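Local coordinates for scytovirin (Scytonema varium, PDB 2QSK), which is a cyanobacterial lectin that inhibits HIV-1 fusion and infection in vitro, most strongly for T-tropic strains, at residues 76-81 with 88-93. Numbering follows the deposited sequence.
Sequences GARTCS and GTAGHA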
# COMPACT_ATOMS: atom_id res chain seq x y z
N GLY A 76 -5.06 4.29 2.64
CA GLY A 76 -5.41 3.90 3.99
C GLY A 76 -6.72 4.50 4.45
O GLY A 76 -7.73 4.45 3.76
N ALA A 77 -6.66 5.09 5.65
CA ALA A 77 -7.80 5.75 6.28
C ALA A 77 -8.00 7.18 5.78
O ALA A 77 -8.98 7.83 6.19
CB ALA A 77 -7.67 5.72 7.80
N ARG A 78 -7.15 7.69 4.88
CA ARG A 78 -7.31 9.08 4.42
C ARG A 78 -8.62 9.25 3.67
O ARG A 78 -9.16 8.32 3.05
CB ARG A 78 -6.10 9.48 3.57
CG ARG A 78 -4.88 9.67 4.43
CD ARG A 78 -3.56 9.68 3.69
NE ARG A 78 -3.40 10.63 2.59
CZ ARG A 78 -2.86 11.84 2.69
NH1 ARG A 78 -2.68 12.44 3.86
NH2 ARG A 78 -2.51 12.47 1.59
N THR A 79 -9.11 10.48 3.68
CA THR A 79 -10.37 10.81 3.02
C THR A 79 -10.19 12.07 2.18
O THR A 79 -9.18 12.77 2.26
CB THR A 79 -11.51 11.02 4.04
OG1 THR A 79 -11.15 12.13 4.86
CG2 THR A 79 -11.74 9.79 4.89
N CYS A 80 -11.18 12.35 1.36
CA CYS A 80 -11.09 13.47 0.43
C CYS A 80 -11.66 14.74 1.05
O CYS A 80 -12.81 14.80 1.45
CB CYS A 80 -11.76 13.10 -0.89
SG CYS A 80 -11.29 14.15 -2.26
N SER A 81 -10.81 15.78 1.15
CA SER A 81 -11.23 17.07 1.67
C SER A 81 -12.21 17.76 0.73
O SER A 81 -12.28 17.45 -0.47
CB SER A 81 -10.01 17.99 1.86
OG SER A 81 -9.59 18.49 0.61
N GLY A 88 -5.56 13.44 6.30
CA GLY A 88 -5.48 12.60 7.49
C GLY A 88 -4.30 11.64 7.42
O GLY A 88 -3.43 11.76 6.56
N THR A 89 -4.24 10.73 8.37
CA THR A 89 -3.20 9.72 8.38
C THR A 89 -3.70 8.47 7.68
O THR A 89 -4.86 8.08 7.82
CB THR A 89 -2.70 9.38 9.79
OG1 THR A 89 -1.64 8.40 9.66
CG2 THR A 89 -3.77 8.79 10.66
N ALA A 90 -2.83 7.83 6.91
CA ALA A 90 -3.22 6.58 6.24
C ALA A 90 -3.38 5.45 7.26
O ALA A 90 -4.17 4.52 7.05
CB ALA A 90 -2.22 6.20 5.17
N GLY A 91 -2.60 5.50 8.34
CA GLY A 91 -2.70 4.48 9.38
C GLY A 91 -1.90 3.21 9.10
O GLY A 91 -2.11 2.21 9.78
N HIS A 92 -0.98 3.23 8.13
CA HIS A 92 -0.20 2.05 7.80
C HIS A 92 0.93 1.84 8.78
O HIS A 92 1.46 2.77 9.38
CB HIS A 92 0.39 2.17 6.40
CG HIS A 92 -0.64 2.24 5.32
ND1 HIS A 92 -1.80 1.48 5.34
CD2 HIS A 92 -0.69 2.95 4.18
CE1 HIS A 92 -2.51 1.73 4.26
NE2 HIS A 92 -1.85 2.62 3.53
N ALA A 93 1.32 0.59 8.95
CA ALA A 93 2.50 0.24 9.70
C ALA A 93 3.75 0.77 8.98
O ALA A 93 3.82 0.79 7.76
CB ALA A 93 2.59 -1.27 9.83
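Arg-78 lies across the chain at Gly-88 to Ala-90 and bends its guanidinium back onto a main-chain oxygen: NH1 donates to Gly-88 O at 2.9 Å, with an angle at the hydrogen of 159°. The carbonyl sits at the guanidinium edge, nearly in the plane of the group. A bend at chi3 (55°) brings NH1 round to this oxygen, while Arg-78 CG and CD run alongside the peptides, and Arg-78 CD lies 4.0 Å from Ala-90 CB. With NE salt-bridged to Glu-58, the guanidinium is gripped from two directions, which should limit its rotation. Further along, Ala-77 N donates to Ala-90 O at 2.9 Å, tilted 30° from the carbonyl plane. The same oxygen takes a CA-H...O contact from Gly-76, whose CA lies 3.4 Å from Ala-90 O. The imidazole of His-92 approaches Gly-76 obliquely, His-92 CE1 to Gly-76 CA 3.6 Å, and its two nitrogens are held by Pro-52 O and Asp-75 OD1. The contact thus fastens the chain leaving strand 86-87 back against the approach to its antiparallel hairpin partner, strand 79-80, where Cys-80 is tied to Cys-68 by a disulfide; beyond it, Ala-93 is backbone hydrogen-bonded to Thr-5, near the N-terminus.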